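Side-chain contacts in glycosyl hydrolase (Rhizobium leguminosarum bv. trifolii, PDB 5NDX), which probably hydrolyses O-glycosidic bonds as a family 39 glycoside hydrolase, being a bacterial orthologue of human alpha-L-iduronidase: residues Y73-L78 with V120-D125; A327-R332 with A481-L486. The protein carries 2 engineered substitutions. All coordinates share one frame; numbering follows the deposited sequence.

Contact 1: residues Y73-L78 with V120-D125; sequences YDWSLL and VTATVD
Trp75 meets Ala122 and Thr123 through the far end of its indole, the six-membered ring. The apolar part is small. Trp75 CZ2 lies 3.8 Å from Ala122 CB, an oblique approach. The neighbouring ring atom points at Thr123, with Trp75 CH2 3.7 Å from Thr123 OG1. This oxygen sits near the indole plane, at the ring edge, and the two side chains cross at about a right angle. CG of Trp75 stands anti to its carbonyl carbon (chi1 -62°), which sends the indole across to the helix. On one face of the ring lies Tyr73 CB, displaced toward the rim.

The family belongs to the TIM-barrel clan, and the chain forms an eight-stranded parallel barrel sheet. Helix 76-87 leads to barrel strand 91-95 and helix 110-131 follows that strand. The contact therefore joins the turn just ahead of one helix to the flank of the next. Trp75 also touches Arg126 and Tyr127 further along helix 110-131. With an alanine at Trp75 the six-membered ring is gone, which would probably open a gap beside Ala122 CB and along the backbone of Thr123.

No hydrogen bond spans the two segments. Thr123 OG1 is hydrogen-bonded to Leu119 O, in its own helix, and to Tyr62 OH. Asp74, ahead of helix 76-87, makes a capping bond: its OD1 accepts from Ser76 N at 3.0 Å, with an N-H...O angle of 164°. Ser76 OG gives Asp74 OD1 a second bond, at 2.8 Å. Both donors come from the same face of the carboxylate.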
# COMPACT_ATOMS: atom_id res chain seq x y z
N TYR A 73 0.28 5.70 -32.17
CA TYR A 73 0.24 4.45 -31.45
C TYR A 73 -1.18 4.02 -31.27
O TYR A 73 -2.08 4.83 -31.36
CB TYR A 73 0.87 4.64 -30.09
CG TYR A 73 2.31 5.04 -30.15
CD1 TYR A 73 3.31 4.09 -30.30
CD2 TYR A 73 2.67 6.38 -30.11
CE1 TYR A 73 4.64 4.45 -30.34
CE2 TYR A 73 3.99 6.76 -30.18
CZ TYR A 73 4.98 5.79 -30.29
OH TYR A 73 6.30 6.17 -30.33
N ASP A 74 -1.37 2.73 -31.06
CA ASP A 74 -2.65 2.26 -30.56
C ASP A 74 -2.59 2.40 -29.02
O ASP A 74 -1.85 1.68 -28.38
CB ASP A 74 -2.88 0.80 -30.96
CG ASP A 74 -4.24 0.26 -30.51
OD1 ASP A 74 -4.98 0.91 -29.74
OD2 ASP A 74 -4.61 -0.85 -30.93
N TRP A 75 -3.40 3.32 -28.46
CA TRP A 75 -3.43 3.62 -27.03
C TRP A 75 -4.47 2.80 -26.24
O TRP A 75 -4.63 3.01 -25.03
CB TRP A 75 -3.75 5.12 -26.78
CG TRP A 75 -2.75 6.01 -27.34
CD1 TRP A 75 -2.71 6.47 -28.65
CD2 TRP A 75 -1.61 6.59 -26.69
NE1 TRP A 75 -1.64 7.29 -28.82
CE2 TRP A 75 -0.94 7.38 -27.65
CE3 TRP A 75 -1.08 6.50 -25.40
CZ2 TRP A 75 0.24 8.09 -27.35
CZ3 TRP A 75 0.09 7.21 -25.10
CH2 TRP A 75 0.73 8.01 -26.08
N SER A 76 -5.22 1.92 -26.91
CA SER A 76 -6.43 1.39 -26.29
C SER A 76 -6.16 0.51 -25.04
O SER A 76 -6.97 0.55 -24.14
CB SER A 76 -7.28 0.64 -27.32
OG SER A 76 -6.54 -0.45 -27.81
N LEU A 77 -5.05 -0.24 -24.99
CA LEU A 77 -4.71 -1.02 -23.80
C LEU A 77 -4.24 -0.14 -22.64
O LEU A 77 -4.63 -0.38 -21.49
CB LEU A 77 -3.68 -2.13 -24.09
CG LEU A 77 -4.14 -3.17 -25.13
CD1 LEU A 77 -3.08 -4.28 -25.30
CD2 LEU A 77 -5.51 -3.77 -24.77
N LEU A 78 -3.44 0.89 -22.95
CA LEU A 78 -3.00 1.83 -21.95
C LEU A 78 -4.17 2.61 -21.36
O LEU A 78 -4.22 2.82 -20.15
CB LEU A 78 -1.87 2.76 -22.46
CG LEU A 78 -1.18 3.65 -21.41
CD1 LEU A 78 -0.59 2.86 -20.22
CD2 LEU A 78 -0.09 4.50 -22.03
N VAL A 120 6.43 10.70 -24.83
CA VAL A 120 6.15 11.24 -23.50
C VAL A 120 5.18 12.41 -23.63
O VAL A 120 4.15 12.50 -22.93
CB VAL A 120 7.46 11.59 -22.75
CG1 VAL A 120 7.18 12.30 -21.43
CG2 VAL A 120 8.28 10.33 -22.50
N THR A 121 5.47 13.30 -24.56
CA THR A 121 4.59 14.44 -24.83
C THR A 121 3.20 13.97 -25.22
O THR A 121 2.22 14.46 -24.66
CB THR A 121 5.19 15.37 -25.92
OG1 THR A 121 6.38 15.98 -25.40
CG2 THR A 121 4.21 16.48 -26.29
N ALA A 122 3.11 13.01 -26.15
CA ALA A 122 1.80 12.49 -26.56
C ALA A 122 1.00 11.85 -25.38
O ALA A 122 -0.25 11.96 -25.29
CB ALA A 122 1.97 11.50 -27.72
N THR A 123 1.72 11.21 -24.47
CA THR A 123 1.13 10.57 -23.29
C THR A 123 0.45 11.59 -22.42
O THR A 123 -0.74 11.48 -22.09
CB THR A 123 2.20 9.84 -22.47
OG1 THR A 123 2.92 8.92 -23.30
CG2 THR A 123 1.59 9.08 -21.31
N VAL A 124 1.21 12.62 -22.09
CA VAL A 124 0.76 13.69 -21.25
C VAL A 124 -0.38 14.46 -21.92
O VAL A 124 -1.40 14.80 -21.29
CB VAL A 124 1.97 14.56 -20.88
CG1 VAL A 124 1.52 15.93 -20.44
CG2 VAL A 124 2.69 13.87 -19.73
N ASP A 125 -0.23 14.70 -23.21
CA ASP A 125 -1.31 15.31 -23.97
C ASP A 125 -2.61 14.49 -23.95
O ASP A 125 -3.67 15.00 -23.68
CB ASP A 125 -0.88 15.54 -25.42
CG ASP A 125 -1.91 16.31 -26.19
OD1 ASP A 125 -1.99 17.52 -25.93
OD2 ASP A 125 -2.66 15.69 -26.96

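Contact 2: residues A327-R332 with A481-L486; sequences AYFGSR and AQFAEL. With SO4 (sulfate ion), chain J.
Phe329 turns one face of its ring to the edge of Phe483, a T-shaped stack. The ring centroids are 5.2 Å apart and the planes stand at 87°. Phe329 lies on strand 326-330, paired antiparallel with strand 358-362; this pair follows the last barrel strand, 307-310. Phe483 lies on helix 480-489, which comes in sequence between strands 436-445 and 493-503 of a nine-stranded mixed sheet. The contact packs the strand pair against that helix.

Followed outward, Phe329 CB lies 4.0 Å from Phe483 CZ, near the plane of the Phe483 ring. With chi1 at -72° the ring swings to the side of the backbone N, and its face comes against the Phe483 edge. CG meets CZ and CE1 of Phe483, and CD2 lies near CZ. The closest approach follows, Phe329 CD1 to Phe483 CE1 at 3.8 Å. CE1 of Phe329 lies near the same atom. At the tip, Phe329 CZ reaches Leu486 CD1 more loosely, at 4.5 Å. Trp456 makes another edge-to-face pair with Phe329, and Ile361 touches both Phe329 and Leu486.

Tyr328, in the strand, accepts at OH from N of Arg332, in the loop that follows. Arg332 NH1 forms salt bridges with Glu35 and Glu37. A sulfate, probably from the crystallisation liquor, takes weak bonds from Arg332 NE to O1 (3.0 Å) and from Arg332 NH2 to O2 (3.4 Å).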
# COMPACT_ATOMS: atom_id res chain seq x y z
N ALA A 327 -3.75 -13.82 -1.12
CA ALA A 327 -3.56 -15.21 -1.50
C ALA A 327 -4.60 -15.57 -2.58
O ALA A 327 -5.81 -15.48 -2.37
CB ALA A 327 -3.71 -16.09 -0.28
N TYR A 328 -4.11 -15.92 -3.75
CA TYR A 328 -4.90 -16.25 -4.92
C TYR A 328 -5.20 -17.76 -4.85
O TYR A 328 -4.30 -18.56 -4.68
CB TYR A 328 -4.09 -15.90 -6.20
CG TYR A 328 -4.69 -16.46 -7.46
CD1 TYR A 328 -5.75 -15.81 -8.11
CD2 TYR A 328 -4.21 -17.65 -7.99
CE1 TYR A 328 -6.33 -16.35 -9.26
CE2 TYR A 328 -4.78 -18.20 -9.15
CZ TYR A 328 -5.83 -17.57 -9.78
OH TYR A 328 -6.41 -18.17 -10.90
N PHE A 329 -6.47 -18.11 -4.93
CA PHE A 329 -6.93 -19.48 -5.10
C PHE A 329 -7.56 -19.58 -6.48
O PHE A 329 -8.48 -18.82 -6.80
CB PHE A 329 -8.02 -19.79 -4.10
CG PHE A 329 -7.55 -19.93 -2.71
CD1 PHE A 329 -7.38 -18.80 -1.90
CD2 PHE A 329 -7.28 -21.17 -2.20
CE1 PHE A 329 -6.95 -18.94 -0.59
CE2 PHE A 329 -6.85 -21.31 -0.91
CZ PHE A 329 -6.70 -20.18 -0.09
N GLY A 330 -7.07 -20.51 -7.27
CA GLY A 330 -7.57 -20.74 -8.65
C GLY A 330 -6.47 -21.43 -9.47
O GLY A 330 -5.42 -21.75 -8.93
N SER A 331 -6.71 -21.59 -10.77
CA SER A 331 -5.88 -22.44 -11.63
C SER A 331 -4.78 -21.68 -12.34
O SER A 331 -3.84 -22.30 -12.78
CB SER A 331 -6.74 -23.15 -12.67
OG SER A 331 -7.47 -22.18 -13.42
N ARG A 332 -4.82 -20.35 -12.38
CA ARG A 332 -3.80 -19.61 -13.12
C ARG A 332 -2.52 -19.51 -12.31
O ARG A 332 -2.56 -19.61 -11.11
CB ARG A 332 -4.30 -18.22 -13.49
CG ARG A 332 -5.60 -18.28 -14.22
CD ARG A 332 -6.11 -16.92 -14.57
NE ARG A 332 -5.42 -16.35 -15.71
CZ ARG A 332 -5.65 -15.14 -16.19
NH1 ARG A 332 -6.54 -14.33 -15.61
NH2 ARG A 332 -4.99 -14.74 -17.27
N ALA A 481 -18.16 -22.53 2.78
CA ALA A 481 -18.13 -22.23 4.22
C ALA A 481 -16.70 -21.90 4.72
O ALA A 481 -16.53 -21.04 5.57
CB ALA A 481 -18.70 -23.38 5.05
N GLN A 482 -15.70 -22.58 4.19
CA GLN A 482 -14.28 -22.31 4.55
C GLN A 482 -13.81 -20.94 4.10
O GLN A 482 -13.20 -20.19 4.87
CB GLN A 482 -13.38 -23.42 4.01
CG GLN A 482 -13.52 -24.66 4.85
CD GLN A 482 -12.84 -25.89 4.26
OE1 GLN A 482 -12.59 -25.98 3.06
NE2 GLN A 482 -12.45 -26.81 5.15
N PHE A 483 -14.19 -20.57 2.89
CA PHE A 483 -13.97 -19.23 2.41
C PHE A 483 -14.66 -18.14 3.25
O PHE A 483 -14.07 -17.07 3.47
CB PHE A 483 -14.36 -19.08 0.95
CG PHE A 483 -13.28 -19.49 -0.02
CD1 PHE A 483 -12.03 -18.91 0.02
CD2 PHE A 483 -13.55 -20.40 -1.04
CE1 PHE A 483 -11.04 -19.26 -0.89
CE2 PHE A 483 -12.58 -20.74 -1.96
CZ PHE A 483 -11.31 -20.20 -1.87
N ALA A 484 -15.87 -18.41 3.74
CA ALA A 484 -16.60 -17.45 4.58
C ALA A 484 -15.82 -17.30 5.91
O ALA A 484 -15.69 -16.21 6.43
CB ALA A 484 -18.06 -17.89 4.85
N GLU A 485 -15.28 -18.40 6.41
CA GLU A 485 -14.44 -18.35 7.61
C GLU A 485 -13.15 -17.54 7.36
O GLU A 485 -12.78 -16.74 8.18
CB GLU A 485 -14.20 -19.79 8.11
CG GLU A 485 -13.35 -19.94 9.35
CD GLU A 485 -12.97 -21.44 9.69
OE1 GLU A 485 -13.32 -22.42 8.94
OE2 GLU A 485 -12.29 -21.61 10.72
N LEU A 486 -12.51 -17.71 6.20
CA LEU A 486 -11.31 -16.94 5.88
C LEU A 486 -11.60 -15.48 5.70
O LEU A 486 -10.81 -14.63 6.16
CB LEU A 486 -10.60 -17.48 4.61
CG LEU A 486 -10.06 -18.91 4.67
CD1 LEU A 486 -9.33 -19.21 3.39
CD2 LEU A 486 -9.13 -19.22 5.83
S SO4 J . -4.72 -18.25 -18.73
O1 SO4 J . -5.28 -18.75 -17.46
O2 SO4 J . -3.43 -17.57 -18.45
O3 SO4 J . -5.70 -17.30 -19.35
O4 SO4 J . -4.50 -19.41 -19.64

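Contact 1 and contact 2 lie in different parts of the fold. Their centres are 37 Å apart and their nearest atoms about 13 Å apart, so they do not touch. Contact 1 is complete before contact 2 begins along the chain. Contact 1 joins helices of the TIM barrel, whereas contact 2 ties a two-stranded sheet that follows the last barrel strand to a helix far along the chain. Neither contact lies at the ligand pockets. One pocket is lined by Phe93, on barrel strand 91-95, which comes between helices 76-87 and 110-131 in the sequence. The predicted proton-donor position, Gln146, an engineered residue here, follows barrel strand 140-142. A sulfate lies near each contact.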